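Local structure of protein ShdD (Sedimentibacter hydroxybenzoicus, 7AE5) at residues H[2-7]-H[33-38]; H[10-15]-H[27-32]. The protein takes part in the anaerobic, non-oxidative decarboxylation and detoxification of phenolic compounds, although its precise biochemical role is unknown. All coordinates share one frame; numbering follows the deposited sequence.

Contact 1 and contact 2 each supply two cysteines to the same zinc ion, and their centres lie about 8 Å apart. Along the chain the order is 2-7, 10-15, 27-32, 33-38, so contact 2 is nested inside the loop that contact 1 closes. Contact 2 pairs strands 11-16 and 24-28 of a three-stranded antiparallel sheet. Contact 1 sets the N-terminal loop against Tyr33 and strand 34-36, the neighbour of 24-28. The two contacts also meet directly: Tyr33 O lies 2.7 Å from Cys28 N, a probable hydrogen bond. The zinc site thus ties the N-terminal loop to the sheet, whose residues also touch the phenolic acid decarboxylase chain.

Contact 1: H[2-7]-H[33-38]; sequences KCHRCG and YSWRST. With ZN (zinc ion), chain Z.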
loop_
_atom_site.group_PDB
_atom_site.type_symbol
_atom_site.label_atom_id
_atom_site.label_comp_id
_atom_site.label_asym_id
_atom_site.label_seq_id
_atom_site.Cartn_x
_atom_site.Cartn_y
_atom_site.Cartn_z
ATOM N N LYS H 2 -49.501 25.652 16.572
ATOM C CA LYS H 2 -48.231 26.083 16.010
ATOM C C LYS H 2 -47.704 25.084 14.985
ATOM O O LYS H 2 -48.033 23.896 15.001
ATOM C CB LYS H 2 -47.200 26.278 17.121
ATOM C CG LYS H 2 -47.630 27.267 18.198
ATOM C CD LYS H 2 -46.494 27.609 19.160
ATOM C CE LYS H 2 -45.366 26.584 19.103
ATOM N NZ LYS H 2 -44.256 26.935 20.032
ATOM N N CYS H 3 -46.865 25.594 14.086
ATOM C CA CYS H 3 -46.189 24.744 13.119
ATOM C C CYS H 3 -45.161 23.873 13.832
ATOM O O CYS H 3 -44.307 24.377 14.568
ATOM C CB CYS H 3 -45.520 25.603 12.047
ATOM S SG CYS H 3 -44.219 24.766 11.122
ATOM N N HIS H 4 -45.245 22.558 13.617
ATOM C CA HIS H 4 -44.404 21.623 14.356
ATOM C C HIS H 4 -42.926 21.753 14.007
ATOM O O HIS H 4 -42.079 21.318 14.794
ATOM C CB HIS H 4 -44.869 20.188 14.100
ATOM C CG HIS H 4 -46.274 19.922 14.540
ATOM N ND1 HIS H 4 -47.368 20.236 13.764
ATOM C CD2 HIS H 4 -46.765 19.375 15.678
ATOM C CE1 HIS H 4 -48.473 19.892 14.403
ATOM N NE2 HIS H 4 -48.135 19.368 15.567
ATOM N N ARG H 5 -42.598 22.344 12.860
ATOM C CA ARG H 5 -41.213 22.413 12.410
ATOM C C ARG H 5 -40.501 23.669 12.906
ATOM O O ARG H 5 -39.395 23.585 13.446
ATOM C CB ARG H 5 -41.157 22.348 10.881
ATOM C CG ARG H 5 -39.793 22.676 10.300
ATOM C CD ARG H 5 -39.575 21.949 8.987
ATOM N NE ARG H 5 -40.100 22.699 7.853
ATOM C CZ ARG H 5 -40.082 22.269 6.600
ATOM N NH1 ARG H 5 -39.580 21.087 6.283
ATOM N NH2 ARG H 5 -40.585 23.041 5.641
ATOM N N CYS H 6 -41.116 24.836 12.728
ATOM C CA CYS H 6 -40.482 26.100 13.072
ATOM C C CYS H 6 -41.177 26.838 14.208
ATOM O O CYS H 6 -40.710 27.910 14.606
ATOM C CB CYS H 6 -40.405 27.001 11.835
ATOM S SG CYS H 6 -41.945 27.840 11.439
ATOM N N GLY H 7 -42.271 26.298 14.742
ATOM C CA GLY H 7 -42.934 26.874 15.892
ATOM C C GLY H 7 -43.779 28.098 15.622
ATOM O O GLY H 7 -44.347 28.656 16.569
ATOM N N TYR H 33 -44.137 24.174 5.854
ATOM C CA TYR H 33 -44.458 22.851 6.374
ATOM C C TYR H 33 -45.969 22.660 6.415
ATOM O O TYR H 33 -46.712 23.552 6.829
ATOM C CB TYR H 33 -43.865 22.666 7.772
ATOM C CG TYR H 33 -43.979 21.255 8.311
ATOM C CD1 TYR H 33 -43.209 20.223 7.787
ATOM C CD2 TYR H 33 -44.854 20.955 9.347
ATOM C CE1 TYR H 33 -43.309 18.932 8.281
ATOM C CE2 TYR H 33 -44.963 19.669 9.846
ATOM C CZ TYR H 33 -44.188 18.662 9.310
ATOM O OH TYR H 33 -44.294 17.381 9.804
ATOM N N SER H 34 -46.423 21.491 5.974
ATOM C CA SER H 34 -47.843 21.180 5.939
ATOM C C SER H 34 -48.094 19.826 6.586
ATOM O O SER H 34 -47.216 18.959 6.609
ATOM C CB SER H 34 -48.388 21.184 4.505
ATOM O OG SER H 34 -47.787 20.165 3.728
ATOM N N TRP H 35 -49.306 19.652 7.112
ATOM C CA TRP H 35 -49.649 18.416 7.803
ATOM C C TRP H 35 -51.161 18.282 7.908
ATOM O O TRP H 35 -51.899 19.271 7.876
ATOM C CB TRP H 35 -49.003 18.355 9.193
ATOM C CG TRP H 35 -49.575 19.319 10.190
ATOM C CD1 TRP H 35 -50.567 19.073 11.094
ATOM C CD2 TRP H 35 -49.176 20.680 10.392
ATOM N NE1 TRP H 35 -50.814 20.198 11.842
ATOM C CE2 TRP H 35 -49.974 21.198 11.432
ATOM C CE3 TRP H 35 -48.225 21.512 9.794
ATOM C CZ2 TRP H 35 -49.849 22.511 11.886
ATOM C CZ3 TRP H 35 -48.102 22.814 10.245
ATOM C CH2 TRP H 35 -48.910 23.299 11.282
ATOM N N ARG H 36 -51.604 17.035 8.035
ATOM C CA ARG H 36 -53.012 16.709 8.200
ATOM C C ARG H 36 -53.389 16.734 9.676
ATOM O O ARG H 36 -52.576 16.416 10.549
ATOM C CB ARG H 36 -53.314 15.329 7.611
ATOM C CG ARG H 36 -54.698 15.188 6.999
ATOM C CD ARG H 36 -54.919 13.779 6.465
ATOM N NE ARG H 36 -53.858 13.363 5.554
ATOM C CZ ARG H 36 -53.821 13.660 4.262
ATOM N NH1 ARG H 36 -54.772 14.379 3.691
ATOM N NH2 ARG H 36 -52.802 13.226 3.526
ATOM N N SER H 37 -54.641 17.114 9.948
ATOM C CA SER H 37 -55.128 17.148 11.323
ATOM C C SER H 37 -55.098 15.775 11.978
ATOM O O SER H 37 -55.078 15.687 13.211
ATOM C CB SER H 37 -56.551 17.714 11.365
ATOM O OG SER H 37 -57.434 16.942 10.568
ATOM N N THR H 38 -55.094 14.702 11.184
ATOM C CA THR H 38 -55.011 13.351 11.725
ATOM C C THR H 38 -53.600 12.976 12.155
ATOM O O THR H 38 -53.439 12.067 12.978
ATOM C CB THR H 38 -55.520 12.339 10.696
ATOM O OG1 THR H 38 -54.652 12.334 9.556
ATOM C CG2 THR H 38 -56.929 12.694 10.253
HETATM ZN ZN ZN Z . -43.194 26.521 9.987
#
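Tyr33, Trp35 and His4 carry most of this contact, in which the first CxxC loop of a four-cysteine zinc site packs against Tyr33 and, through Trp35, against strand 34-36. Cys3 and Cys6 bind the zinc ion, and Cys28 and Cys31 complete it. His4 and Trp35 form a T-shaped (edge-to-face) pair. The histidine edge points at one indole face, with the planes at 89° and His4 CE1 3.5 Å from Trp35 NE1. The six-membered ring of the indole meets the loop backbone, with Trp35 CH2 3.6 Å from Cys3 CA. With a serine in place of Trp35, His4 would probably lose the face that receives its edge and be freer to turn.

Tyr33 lies against Arg5. Tyr33 CG is anti to the backbone N (chi1 -172°), and one ring face meets Arg5 CB near its rim. The arginine chain then bends at chi3, so that Tyr33 CD1 lies over the centre of one guanidinium face, the two planes 50° apart. Arg5 NH2 is held by Cys31 O, and NH1 by Gly274 O of the phenolic acid decarboxylase chain. Cys3 SG approaches the Tyr33 ring obliquely. This sulfur also accepts a nearly straight hydrogen bond from Cys6 N, at 3.5 Å.

Contact 2: H[10-15]-H[27-32]; sequences NVRKMV and VCEKCC. With ZN (zinc ion), chain Z.
Asn10-Val11-Arg12 runs antiparallel to Val27-Cys28-Glu29, with Val11 and Cys28 as a non-hydrogen-bonded pair and Arg12 and Val27 as a hydrogen-bonded pair. Arg12 N gives a bond to Val27 O, and Val27 N returns one to Arg12 O at 3.0 Å. Glu29 N extends the ladder to Asn10 O at 2.9 Å.

Val27 is the residue most buried by this contact. Its CG1 sits over the centre of one face of the Arg12 guanidinium, 4.1 Å above the plane. CG1 also meets Met14 CB and CG. The methionine chain bends at chi3 (-79°), which carries CE back to 3.7 Å from Val27 CB.

These strands form a beta hairpin, and the second one leads into the second CxxC pair of the zinc site, Cys28 and Cys31. Met14 and Val15 both face Val25, a classic beta bulge. On the face opposite Arg12 and Val27, Val11 CG2 packs on Cys28 CB. Cys28 SG binds the zinc ion at 2.3 Å and accepts a hydrogen bond from Cys31 N, while Cys31 supplies a second sulfur ligand.

At the end of the paired region, the Asn10 amide lies beside Glu29 CB, with ND2 3.6 Å away. Glu29 OE2 comes 3.5 Å from Arg12 CD, but the nearest charged atoms, Arg12 NE and Glu29 OE2, are 4.1 Å apart, beyond a salt bridge, with the planes nearly perpendicular. Arg12 NH2 instead pairs with Asp173 of the phenolic acid decarboxylase chain.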
loop_
_atom_site.group_PDB
_atom_site.type_symbol
_atom_site.label_atom_id
_atom_site.label_comp_id
_atom_site.label_asym_id
_atom_site.label_seq_id
_atom_site.Cartn_x
_atom_site.Cartn_y
_atom_site.Cartn_z
ATOM N N ASN H 10 -48.146 31.455 12.522
ATOM C CA ASN H 10 -48.671 31.890 11.228
ATOM C C ASN H 10 -49.013 30.658 10.387
ATOM O O ASN H 10 -48.367 30.331 9.390
ATOM C CB ASN H 10 -47.671 32.796 10.525
ATOM C CG ASN H 10 -48.284 33.551 9.364
ATOM O OD1 ASN H 10 -49.487 33.464 9.116
ATOM N ND2 ASN H 10 -47.457 34.302 8.646
ATOM N N VAL H 11 -50.067 29.968 10.819
ATOM C CA VAL H 11 -50.544 28.746 10.187
ATOM C C VAL H 11 -51.973 28.978 9.717
ATOM O O VAL H 11 -52.779 29.583 10.430
ATOM C CB VAL H 11 -50.470 27.548 11.157
ATOM C CG1 VAL H 11 -51.277 26.366 10.632
ATOM C CG2 VAL H 11 -49.021 27.151 11.400
ATOM N N ARG H 12 -52.282 28.506 8.511
ATOM C CA ARG H 12 -53.617 28.619 7.947
ATOM C C ARG H 12 -54.059 27.260 7.422
ATOM O O ARG H 12 -53.254 26.341 7.251
ATOM C CB ARG H 12 -53.670 29.662 6.824
ATOM C CG ARG H 12 -52.908 29.254 5.578
ATOM C CD ARG H 12 -53.025 30.301 4.484
ATOM N NE ARG H 12 -52.216 29.950 3.324
ATOM C CZ ARG H 12 -52.654 29.245 2.290
ATOM N NH1 ARG H 12 -53.904 28.815 2.225
ATOM N NH2 ARG H 12 -51.817 28.964 1.296
ATOM N N LYS H 13 -55.359 27.144 7.166
ATOM C CA LYS H 13 -55.927 25.909 6.643
ATOM C C LYS H 13 -55.777 25.867 5.129
ATOM O O LYS H 13 -56.270 26.754 4.423
ATOM C CB LYS H 13 -57.396 25.785 7.035
ATOM C CG LYS H 13 -58.098 24.630 6.351
ATOM C CD LYS H 13 -59.117 23.995 7.264
ATOM C CE LYS H 13 -60.296 24.918 7.499
ATOM N NZ LYS H 13 -60.970 25.257 6.219
ATOM N N MET H 14 -55.102 24.831 4.629
ATOM C CA MET H 14 -54.938 24.667 3.190
ATOM C C MET H 14 -56.222 24.163 2.543
ATOM O O MET H 14 -56.778 24.813 1.651
ATOM C CB MET H 14 -53.777 23.713 2.901
ATOM C CG MET H 14 -53.037 24.004 1.609
ATOM S SD MET H 14 -52.135 22.561 1.020
ATOM C CE MET H 14 -50.698 22.615 2.086
ATOM N N VAL H 15 -56.711 23.006 2.987
ATOM C CA VAL H 15 -57.888 22.383 2.393
ATOM C C VAL H 15 -58.644 21.615 3.464
ATOM O O VAL H 15 -58.076 21.192 4.475
ATOM C CB VAL H 15 -57.513 21.434 1.230
ATOM C CG1 VAL H 15 -57.299 22.210 -0.059
ATOM C CG2 VAL H 15 -56.278 20.620 1.594
ATOM N N VAL H 27 -50.916 24.447 6.812
ATOM C CA VAL H 27 -49.632 24.791 6.210
ATOM C C VAL H 27 -49.079 26.033 6.895
ATOM O O VAL H 27 -49.810 26.996 7.155
ATOM C CB VAL H 27 -49.749 24.998 4.683
ATOM C CG1 VAL H 27 -50.788 26.064 4.352
ATOM C CG2 VAL H 27 -48.389 25.346 4.076
ATOM N N CYS H 28 -47.786 25.999 7.200
ATOM C CA CYS H 28 -47.107 27.135 7.804
ATOM C C CYS H 28 -46.765 28.162 6.733
ATOM O O CYS H 28 -46.240 27.813 5.672
ATOM C CB CYS H 28 -45.841 26.667 8.520
ATOM S SG CYS H 28 -44.782 27.991 9.120
ATOM N N GLU H 29 -47.072 29.430 7.008
ATOM C CA GLU H 29 -46.785 30.491 6.052
ATOM C C GLU H 29 -45.350 30.993 6.137
ATOM O O GLU H 29 -44.943 31.794 5.290
ATOM C CB GLU H 29 -47.758 31.657 6.249
ATOM C CG GLU H 29 -49.197 31.327 5.874
ATOM C CD GLU H 29 -49.974 32.539 5.398
ATOM O OE1 GLU H 29 -49.521 33.203 4.441
ATOM O OE2 GLU H 29 -51.042 32.828 5.978
ATOM N N LYS H 30 -44.577 30.542 7.124
ATOM C CA LYS H 30 -43.177 30.936 7.216
ATOM C C LYS H 30 -42.248 29.924 6.547
ATOM O O LYS H 30 -41.356 30.310 5.785
ATOM C CB LYS H 30 -42.773 31.134 8.680
ATOM C CG LYS H 30 -41.621 32.109 8.864
ATOM C CD LYS H 30 -40.603 31.600 9.872
ATOM C CE LYS H 30 -41.024 31.904 11.297
ATOM N NZ LYS H 30 -39.896 31.723 12.252
ATOM N N CYS H 31 -42.446 28.631 6.810
ATOM C CA CYS H 31 -41.530 27.600 6.335
ATOM C C CYS H 31 -42.196 26.560 5.440
ATOM O O CYS H 31 -41.548 25.571 5.071
ATOM C CB CYS H 31 -40.854 26.908 7.523
ATOM S SG CYS H 31 -41.849 25.630 8.313
ATOM N N CYS H 32 -43.468 26.748 5.089
ATOM C CA CYS H 32 -44.211 25.929 4.132
ATOM C C CYS H 32 -44.449 24.499 4.602
ATOM O O CYS H 32 -44.925 23.675 3.812
ATOM C CB CYS H 32 -43.528 25.893 2.759
ATOM S SG CYS H 32 -42.977 27.497 2.150
HETATM ZN ZN ZN Z . -43.194 26.521 9.987
#